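Local coordinates for TRAP dicarboxylate transporter-DctP subunit (Desulfovibrio salexigens, PDB 4N6D), which probably binds a small organic acid in the periplasm and hands it to the membrane part of a TRAP transporter, at residues Pro103-Leu112 against Thr304-Lys312; Ser117-Tyr128 against Val141-Pro149. One frame throughout, in Å; residues are numbered along the deposited sequence.

How the contacts relate
Contact 1 and contact 2 have centres about 16 Å apart and share a layer of hydrophobic side chains. In contact 1 the loop 103-112 faces helix 294-317; in contact 2 helix 117-131, which follows that loop, lies on strand 139-146. Along the chain contact 2 is nested inside the loop that contact 1 closes. They touch where the 103-112 loop turns its other side to the helix: Phe108 CZ is 3.5 Å from Leu124 N, and Leu104 CD2 is 3.7 Å from Leu127 CD2. Arg81, Met84 and Arg138, which contact the triiodinated phasing compound, lie in neither contact; both contacts join secondary-structure elements of the fold.

Contact 1. Residues Pro103-Leu112 against Thr304-Lys312; sequences PLSSVFELPL and TLPLIEDWK
Thr304 is the first residue of its helix segment to meet the loop, its OG1 lying 4.0 Å from Pro111 CG. A threonine suits this buried place because its hydroxyl is already bonded to Ile300 O, one turn back in the same helix, and needs nothing from the apolar proline ring beside it. At Leu307 the backbone makes the approach: Leu110 CD2 rests 3.7 Å from Leu307 O, an oxygen already engaged by Trp311 N.

Ile308 does not leave the helix in the direction of the loop, but its chain turns again at chi2 (-57°), which swings CD1 inward. That methyl packs against three consecutive residues, reaching Leu110 CB at 3.6 Å, Leu112 CD2 at 4.0 Å and Pro111 CD. A beta-branched chain with one long arm fits well, for the long arm alone, through CD1, reaches the loop.

Trp311 carries the far end of the contact. It has its CG anti to the backbone N (chi1 176°), which carries the indole out over the 3-10 turn 105-109. Leu110 CD1 sits on one side, offset toward the rim and 3.6 Å from Trp311 CG; on that side Val107 CG2 makes a CH-pi contact, 3.9 Å from the centroid of the six-membered ring. Indole suits the place by joining a broad apolar surface for these branched side chains to an N-H at its rim. There Trp311 NE1 donates to Ser106 OG over 3.0 Å, and the hydroxyl lies only 1° out of the indole plane. Ser106 OG in turn bonds to Phe102 O, so the small serine links the indole to the backbone just before the turn and limits rotation of the ring.

Among its neighbours, the contact is flanked by helix 322-337, whose Leu326 touches both Val107 and Ile308, while Leu307 leans on Ile174 and Ile178 of helix 173-181.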
loop_
_atom_site.group_PDB
_atom_site.type_symbol
_atom_site.label_atom_id
_atom_site.label_comp_id
_atom_site.label_asym_id
_atom_site.label_seq_id
_atom_site.Cartn_x
_atom_site.Cartn_y
_atom_site.Cartn_z
ATOM N N PRO A 103 11.787 9.596 4.657
ATOM C CA PRO A 103 11.153 10.922 4.652
ATOM C C PRO A 103 10.572 11.325 3.316
ATOM O O PRO A 103 9.617 12.113 3.306
ATOM C CB PRO A 103 12.294 11.862 5.022
ATOM C CG PRO A 103 13.547 11.076 4.835
ATOM C CD PRO A 103 13.174 9.663 5.149
ATOM N N LEU A 104 11.133 10.846 2.210
ATOM C CA LEU A 104 10.546 11.206 0.905
ATOM C C LEU A 104 9.412 10.274 0.543
ATOM O O LEU A 104 8.285 10.731 0.318
ATOM C CB LEU A 104 11.581 11.209 -0.220
ATOM C CG LEU A 104 11.001 11.822 -1.505
ATOM C CD1 LEU A 104 12.000 12.784 -2.118
ATOM C CD2 LEU A 104 10.660 10.710 -2.438
ATOM N N SER A 105 9.695 8.966 0.476
ATOM C CA SER A 105 8.717 8.013 -0.043
ATOM C C SER A 105 7.492 7.870 0.837
ATOM O O SER A 105 6.431 7.472 0.354
ATOM C CB SER A 105 9.344 6.638 -0.282
ATOM O OG SER A 105 10.441 6.734 -1.201
ATOM N N SER A 106 7.634 8.180 2.124
ATOM C CA SER A 106 6.500 8.172 3.055
ATOM C C SER A 106 5.361 9.130 2.649
ATOM O O SER A 106 4.272 9.086 3.214
ATOM C CB SER A 106 6.972 8.492 4.469
ATOM O OG SER A 106 7.560 9.774 4.550
ATOM N N VAL A 107 5.623 10.006 1.681
ATOM C CA VAL A 107 4.568 10.896 1.197
ATOM C C VAL A 107 3.392 10.045 0.756
ATOM O O VAL A 107 2.205 10.451 0.884
ATOM C CB VAL A 107 5.068 11.805 0.048
ATOM C CG1 VAL A 107 5.360 11.002 -1.203
ATOM C CG2 VAL A 107 4.061 12.912 -0.236
ATOM N N PHE A 108 3.681 8.833 0.273
ATOM C CA PHE A 108 2.612 7.968 -0.234
ATOM C C PHE A 108 1.757 7.318 0.846
ATOM O O PHE A 108 0.819 6.575 0.523
ATOM C CB PHE A 108 3.134 6.904 -1.200
ATOM C CG PHE A 108 3.152 7.371 -2.609
ATOM C CD1 PHE A 108 2.037 7.201 -3.402
ATOM C CD2 PHE A 108 4.240 8.045 -3.121
ATOM C CE1 PHE A 108 2.013 7.658 -4.701
ATOM C CE2 PHE A 108 4.209 8.507 -4.455
ATOM C CZ PHE A 108 3.077 8.320 -5.210
ATOM N N GLU A 109 2.047 7.599 2.114
ATOM C CA GLU A 109 1.171 7.188 3.231
ATOM C C GLU A 109 0.008 8.165 3.473
ATOM O O GLU A 109 -0.936 7.837 4.147
ATOM C CB GLU A 109 1.989 7.065 4.514
ATOM C CG GLU A 109 3.122 6.074 4.399
ATOM C CD GLU A 109 4.223 6.294 5.423
ATOM O OE1 GLU A 109 3.984 6.991 6.427
ATOM O OE2 GLU A 109 5.332 5.768 5.209
ATOM N N LEU A 110 0.099 9.356 2.902
ATOM C CA LEU A 110 -0.821 10.431 3.197
ATOM C C LEU A 110 -2.087 10.297 2.353
ATOM O O LEU A 110 -2.083 9.653 1.313
ATOM C CB LEU A 110 -0.171 11.780 2.840
ATOM C CG LEU A 110 1.072 12.105 3.646
ATOM C CD1 LEU A 110 1.778 13.342 3.069
ATOM C CD2 LEU A 110 0.720 12.292 5.113
ATOM N N PRO A 111 -3.159 10.950 2.786
ATOM C CA PRO A 111 -4.377 11.021 1.967
ATOM C C PRO A 111 -4.179 11.971 0.797
ATOM O O PRO A 111 -4.299 13.189 0.967
ATOM C CB PRO A 111 -5.428 11.538 2.943
ATOM C CG PRO A 111 -4.637 12.273 4.001
ATOM C CD PRO A 111 -3.332 11.548 4.120
ATOM N N LEU A 112 -3.895 11.416 -0.376
ATOM C CA LEU A 112 -3.501 12.204 -1.526
ATOM C C LEU A 112 -4.411 11.971 -2.712
ATOM O O LEU A 112 -4.115 12.425 -3.806
ATOM C CB LEU A 112 -2.051 11.928 -1.909
ATOM C CG LEU A 112 -1.017 12.366 -0.858
ATOM C CD1 LEU A 112 0.371 12.158 -1.372
ATOM C CD2 LEU A 112 -1.193 13.823 -0.447
ATOM N N THR A 304 -8.148 16.879 7.356
ATOM C CA THR A 304 -6.971 16.010 7.393
ATOM C C THR A 304 -5.730 16.746 6.856
ATOM O O THR A 304 -4.640 16.200 6.826
ATOM C CB THR A 304 -7.188 14.640 6.673
ATOM O OG1 THR A 304 -7.492 14.822 5.292
ATOM C CG2 THR A 304 -8.302 13.847 7.327
ATOM N N LEU A 305 -5.895 18.003 6.469
ATOM C CA LEU A 305 -4.745 18.788 6.002
ATOM C C LEU A 305 -3.578 18.829 7.020
ATOM O O LEU A 305 -2.416 18.786 6.614
ATOM C CB LEU A 305 -5.185 20.199 5.590
ATOM C CG LEU A 305 -4.156 21.038 4.823
ATOM C CD1 LEU A 305 -3.542 20.271 3.647
ATOM C CD2 LEU A 305 -4.811 22.304 4.325
ATOM N N PRO A 306 -3.863 18.856 8.334
ATOM C CA PRO A 306 -2.758 18.793 9.307
ATOM C C PRO A 306 -1.823 17.582 9.145
ATOM O O PRO A 306 -0.639 17.685 9.499
ATOM C CB PRO A 306 -3.469 18.761 10.653
ATOM C CG PRO A 306 -4.792 19.463 10.380
ATOM C CD PRO A 306 -5.170 19.097 8.986
ATOM N N LEU A 307 -2.318 16.457 8.622
ATOM C CA LEU A 307 -1.454 15.283 8.467
ATOM C C LEU A 307 -0.431 15.570 7.368
ATOM O O LEU A 307 0.709 15.157 7.458
ATOM C CB LEU A 307 -2.266 14.035 8.118
ATOM C CG LEU A 307 -3.248 13.627 9.215
ATOM C CD1 LEU A 307 -4.121 12.444 8.788
ATOM C CD2 LEU A 307 -2.499 13.274 10.502
ATOM N N ILE A 308 -0.849 16.317 6.359
ATOM C CA ILE A 308 0.030 16.690 5.266
ATOM C C ILE A 308 1.040 17.699 5.791
ATOM O O ILE A 308 2.248 17.628 5.506
ATOM C CB ILE A 308 -0.752 17.335 4.100
ATOM C CG1 ILE A 308 -1.924 16.461 3.661
ATOM C CG2 ILE A 308 0.194 17.641 2.964
ATOM C CD1 ILE A 308 -1.554 15.128 3.273
ATOM N N GLU A 309 0.556 18.648 6.591
ATOM C CA GLU A 309 1.461 19.664 7.139
ATOM C C GLU A 309 2.526 19.042 8.057
ATOM O O GLU A 309 3.681 19.464 8.011
ATOM C CB GLU A 309 0.669 20.746 7.866
ATOM C CG GLU A 309 -0.362 21.448 6.973
ATOM C CD GLU A 309 0.238 22.176 5.773
ATOM O OE1 GLU A 309 1.418 22.537 5.833
ATOM O OE2 GLU A 309 -0.479 22.362 4.753
ATOM N N ASP A 310 2.142 18.039 8.854
ATOM C CA ASP A 310 3.080 17.286 9.689
ATOM C C ASP A 310 4.121 16.624 8.818
ATOM O O ASP A 310 5.323 16.683 9.091
ATOM C CB ASP A 310 2.319 16.233 10.494
ATOM C CG ASP A 310 3.227 15.304 11.278
ATOM O OD1 ASP A 310 4.032 15.787 12.111
ATOM O OD2 ASP A 310 3.123 14.084 11.060
ATOM N N TRP A 311 3.675 15.990 7.740
ATOM C CA TRP A 311 4.620 15.301 6.874
ATOM C C TRP A 311 5.612 16.286 6.258
ATOM O O TRP A 311 6.811 16.014 6.186
ATOM C CB TRP A 311 3.894 14.489 5.775
ATOM C CG TRP A 311 4.885 13.861 4.846
ATOM C CD1 TRP A 311 5.505 12.654 5.002
ATOM C CD2 TRP A 311 5.419 14.434 3.659
ATOM N NE1 TRP A 311 6.389 12.446 3.980
ATOM C CE2 TRP A 311 6.352 13.520 3.132
ATOM C CE3 TRP A 311 5.183 15.626 2.976
ATOM C CZ2 TRP A 311 7.066 13.775 1.966
ATOM C CZ3 TRP A 311 5.885 15.875 1.814
ATOM C CH2 TRP A 311 6.815 14.958 1.318
ATOM N N LYS A 312 5.108 17.430 5.811
ATOM C CA LYS A 312 5.984 18.454 5.234
ATOM C C LYS A 312 7.041 18.941 6.218
ATOM O O LYS A 312 8.168 19.182 5.818
ATOM C CB LYS A 312 5.160 19.633 4.723
ATOM C CG LYS A 312 4.365 19.364 3.449
ATOM C CD LYS A 312 3.786 20.670 2.882
ATOM C CE LYS A 312 2.806 21.311 3.800
ATOM N NZ LYS A 312 2.180 22.478 3.113
#

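Contact 2. Residues Ser117-Tyr128 against Val141-Pro149; sequences STSASLALWDLY and VLTMFASAP
Ser117, Ala120 and Ser121 meet Ala146 where helix 117-131 packs on strand 139-146, an outermost strand of the five-stranded mixed sheet in this alpha/beta periplasmic-binding-protein fold. The short axes run roughly antiparallel, their directions 144° apart. The serine end is the tight part: the CA atoms of Ser121 and Phe145 are just 4.1 Å apart, possible because Ser121 is small and Phe145 turns its ring to the other side of the strand, where it meets Phe235.

Ser117 OG donates to Ala146 O over 2.7 Å. Ala146 N donates to Ser121 OG at 3.0 Å, nearly straight at 160°, and that hydroxyl in turn donates to Ser117 O. Ser121 N reaches the same carbonyl from the opposite face of its plane, so one oxygen is gripped twice. Beside these bonds the methyls Ala120 CB and Ala146 CB touch at 3.8 Å.

Toward the other end the spacing widens and larger side chains fill it. Met144 bends at chi3 (85°), setting its CE against Leu124 CD1, while its SD lies 3.4 Å from Tyr128 CB and oblique to the ring, a Met-aromatic contact. Trp125, partly exposed, lays CZ3 3.5 Å from Thr143 CA. Partly exposed Tyr128 presents one ring face to Val141 CG1, a CH-pi contact. Here water takes over from direct bonds: a single molecule sits 2.5 Å from Tyr128 OH and accepts from Val141 N at 2.9 Å.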
loop_
_atom_site.group_PDB
_atom_site.type_symbol
_atom_site.label_atom_id
_atom_site.label_comp_id
_atom_site.label_asym_id
_atom_site.label_seq_id
_atom_site.Cartn_x
_atom_site.Cartn_y
_atom_site.Cartn_z
ATOM N N SER A 117 -4.796 0.787 -6.589
ATOM C CA SER A 117 -3.458 0.269 -6.344
ATOM C C SER A 117 -2.558 0.495 -7.551
ATOM O O SER A 117 -1.381 0.819 -7.400
ATOM C CB SER A 117 -3.549 -1.221 -6.041
ATOM O OG SER A 117 -2.246 -1.770 -5.816
ATOM N N THR A 118 -3.139 0.349 -8.748
ATOM C CA THR A 118 -2.387 0.494 -9.978
ATOM C C THR A 118 -1.791 1.885 -10.098
ATOM O O THR A 118 -0.592 2.022 -10.359
ATOM C CB THR A 118 -3.234 0.174 -11.224
ATOM O OG1 THR A 118 -3.672 -1.183 -11.171
ATOM C CG2 THR A 118 -2.429 0.343 -12.492
ATOM N N SER A 119 -2.614 2.919 -9.903
ATOM C CA SER A 119 -2.145 4.269 -10.071
ATOM C C SER A 119 -1.177 4.673 -8.968
ATOM O O SER A 119 -0.201 5.349 -9.217
ATOM C CB SER A 119 -3.303 5.271 -10.145
ATOM O OG SER A 119 -4.105 5.187 -8.986
ATOM N N ALA A 120 -1.443 4.235 -7.744
ATOM C CA ALA A 120 -0.553 4.553 -6.653
ATOM C C ALA A 120 0.772 3.832 -6.837
ATOM O O ALA A 120 1.817 4.390 -6.527
ATOM C CB ALA A 120 -1.188 4.178 -5.325
ATOM N N SER A 121 0.731 2.591 -7.317
ATOM C CA SER A 121 1.976 1.813 -7.456
ATOM C C SER A 121 2.878 2.452 -8.510
ATOM O O SER A 121 4.091 2.619 -8.304
ATOM C CB SER A 121 1.685 0.361 -7.853
ATOM O OG SER A 121 1.044 -0.340 -6.800
ATOM N N LEU A 122 2.286 2.801 -9.643
ATOM C CA LEU A 122 3.070 3.372 -10.721
ATOM C C LEU A 122 3.550 4.774 -10.353
ATOM O O LEU A 122 4.684 5.131 -10.689
ATOM C CB LEU A 122 2.285 3.395 -12.028
ATOM C CG LEU A 122 2.218 2.036 -12.723
ATOM C CD1 LEU A 122 1.175 2.047 -13.784
ATOM C CD2 LEU A 122 3.619 1.694 -13.258
ATOM N N ALA A 123 2.707 5.559 -9.672
ATOM C CA ALA A 123 3.142 6.890 -9.247
ATOM C C ALA A 123 4.295 6.789 -8.255
ATOM O O ALA A 123 5.256 7.556 -8.329
ATOM C CB ALA A 123 1.989 7.707 -8.651
ATOM N N LEU A 124 4.216 5.832 -7.331
ATOM C CA LEU A 124 5.287 5.631 -6.353
ATOM C C LEU A 124 6.624 5.289 -7.024
ATOM O O LEU A 124 7.677 5.863 -6.672
ATOM C CB LEU A 124 4.880 4.544 -5.357
ATOM C CG LEU A 124 5.891 4.109 -4.294
ATOM C CD1 LEU A 124 6.300 5.223 -3.344
ATOM C CD2 LEU A 124 5.272 2.959 -3.579
ATOM N N TRP A 125 6.583 4.361 -7.969
ATOM C CA TRP A 125 7.793 3.957 -8.697
ATOM C C TRP A 125 8.370 5.151 -9.462
ATOM O O TRP A 125 9.591 5.387 -9.447
ATOM C CB TRP A 125 7.475 2.799 -9.656
ATOM C CG TRP A 125 8.651 2.441 -10.477
ATOM C CD1 TRP A 125 8.841 2.723 -11.801
ATOM C CD2 TRP A 125 9.843 1.797 -10.027
ATOM N NE1 TRP A 125 10.078 2.281 -12.206
ATOM C CE2 TRP A 125 10.707 1.692 -11.140
ATOM C CE3 TRP A 125 10.264 1.288 -8.793
ATOM C CZ2 TRP A 125 11.967 1.110 -11.052
ATOM C CZ3 TRP A 125 11.515 0.689 -8.713
ATOM C CH2 TRP A 125 12.345 0.601 -9.832
ATOM N N ASP A 126 7.504 5.906 -10.142
ATOM C CA ASP A 126 7.966 7.083 -10.861
ATOM C C ASP A 126 8.582 8.131 -9.926
ATOM O O ASP A 126 9.589 8.770 -10.271
ATOM C CB ASP A 126 6.845 7.758 -11.664
ATOM C CG ASP A 126 6.507 7.040 -12.950
ATOM O OD1 ASP A 126 7.224 6.092 -13.337
ATOM O OD2 ASP A 126 5.542 7.492 -13.613
ATOM N N LEU A 127 7.973 8.336 -8.760
ATOM C CA LEU A 127 8.496 9.318 -7.838
ATOM C C LEU A 127 9.877 8.886 -7.359
ATOM O O LEU A 127 10.798 9.703 -7.294
ATOM C CB LEU A 127 7.548 9.549 -6.651
ATOM C CG LEU A 127 7.996 10.696 -5.753
ATOM C CD1 LEU A 127 7.619 12.058 -6.370
ATOM C CD2 LEU A 127 7.433 10.564 -4.330
ATOM N N TYR A 128 10.008 7.607 -7.017
ATOM C CA TYR A 128 11.290 7.066 -6.593
ATOM C C TYR A 128 12.332 7.242 -7.690
ATOM O O TYR A 128 13.449 7.684 -7.426
ATOM C CB TYR A 128 11.180 5.582 -6.191
ATOM C CG TYR A 128 12.547 4.945 -6.186
ATOM C CD1 TYR A 128 13.435 5.196 -5.150
ATOM C CD2 TYR A 128 12.978 4.193 -7.267
ATOM C CE1 TYR A 128 14.696 4.671 -5.173
ATOM C CE2 TYR A 128 14.243 3.667 -7.290
ATOM C CZ TYR A 128 15.084 3.909 -6.250
ATOM O OH TYR A 128 16.353 3.377 -6.279
ATOM N N VAL A 141 16.946 -0.772 -5.129
ATOM C CA VAL A 141 15.499 -0.839 -5.074
ATOM C C VAL A 141 15.003 -1.587 -6.310
ATOM O O VAL A 141 15.126 -1.077 -7.432
ATOM C CB VAL A 141 14.872 0.557 -4.978
ATOM C CG1 VAL A 141 13.363 0.459 -4.998
ATOM C CG2 VAL A 141 15.348 1.267 -3.699
ATOM N N LEU A 142 14.498 -2.802 -6.113
ATOM C CA LEU A 142 14.123 -3.668 -7.232
ATOM C C LEU A 142 12.763 -3.293 -7.803
ATOM O O LEU A 142 12.551 -3.420 -9.010
ATOM C CB LEU A 142 14.087 -5.138 -6.808
ATOM C CG LEU A 142 15.472 -5.689 -6.485
ATOM C CD1 LEU A 142 15.312 -7.092 -5.947
ATOM C CD2 LEU A 142 16.314 -5.686 -7.725
ATOM N N THR A 143 11.828 -2.932 -6.933
ATOM C CA THR A 143 10.514 -2.431 -7.364
ATOM C C THR A 143 9.848 -1.761 -6.165
ATOM O O THR A 143 10.361 -1.814 -5.045
ATOM C CB THR A 143 9.583 -3.526 -7.981
ATOM O OG1 THR A 143 8.483 -2.888 -8.649
ATOM C CG2 THR A 143 9.055 -4.460 -6.922
ATOM N N MET A 144 8.737 -1.088 -6.416
ATOM C CA MET A 144 7.908 -0.538 -5.351
ATOM C C MET A 144 6.475 -0.718 -5.773
ATOM O O MET A 144 6.179 -0.870 -6.959
ATOM C CB MET A 144 8.184 0.936 -5.120
ATOM C CG MET A 144 9.634 1.194 -4.719
ATOM S SD MET A 144 9.919 2.932 -4.477
ATOM C CE MET A 144 9.372 3.088 -2.783
ATOM N N PHE A 145 5.577 -0.714 -4.795
ATOM C CA PHE A 145 4.153 -0.792 -5.082
ATOM C C PHE A 145 3.356 -0.361 -3.862
ATOM O O PHE A 145 3.915 -0.114 -2.812
ATOM C CB PHE A 145 3.752 -2.202 -5.518
ATOM C CG PHE A 145 4.211 -3.273 -4.588
ATOM C CD1 PHE A 145 3.519 -3.547 -3.430
ATOM C CD2 PHE A 145 5.332 -4.026 -4.887
ATOM C CE1 PHE A 145 3.961 -4.548 -2.555
ATOM C CE2 PHE A 145 5.772 -5.031 -4.022
ATOM C CZ PHE A 145 5.095 -5.280 -2.860
ATOM N N ALA A 146 2.054 -0.254 -4.029
ATOM C CA ALA A 146 1.174 0.221 -2.969
ATOM C C ALA A 146 -0.039 -0.670 -2.853
ATOM O O ALA A 146 -0.482 -1.287 -3.827
ATOM C CB ALA A 146 0.712 1.646 -3.238
ATOM N N SER A 147 -0.609 -0.704 -1.649
ATOM C CA SER A 147 -1.879 -1.367 -1.428
ATOM C C SER A 147 -3.002 -0.659 -2.194
ATOM O O SER A 147 -2.794 0.402 -2.777
ATOM C CB SER A 147 -2.190 -1.331 0.058
ATOM O OG SER A 147 -2.546 -0.011 0.453
ATOM N N ALA A 148 -4.192 -1.249 -2.181
ATOM C CA ALA A 148 -5.397 -0.558 -2.593
ATOM C C ALA A 148 -5.738 0.444 -1.511
ATOM O O ALA A 148 -5.255 0.330 -0.377
ATOM C CB ALA A 148 -6.539 -1.533 -2.776
ATOM N N PRO A 149 -6.557 1.442 -1.849
ATOM C CA PRO A 149 -6.876 2.461 -0.856
ATOM C C PRO A 149 -7.687 1.925 0.306
ATOM O O PRO A 149 -8.430 0.950 0.171
ATOM C CB PRO A 149 -7.712 3.481 -1.657
ATOM C CG PRO A 149 -7.242 3.304 -3.050
ATOM C CD PRO A 149 -7.018 1.832 -3.193
HETATM O O HOH W 1 18.150 1.597 -6.240
#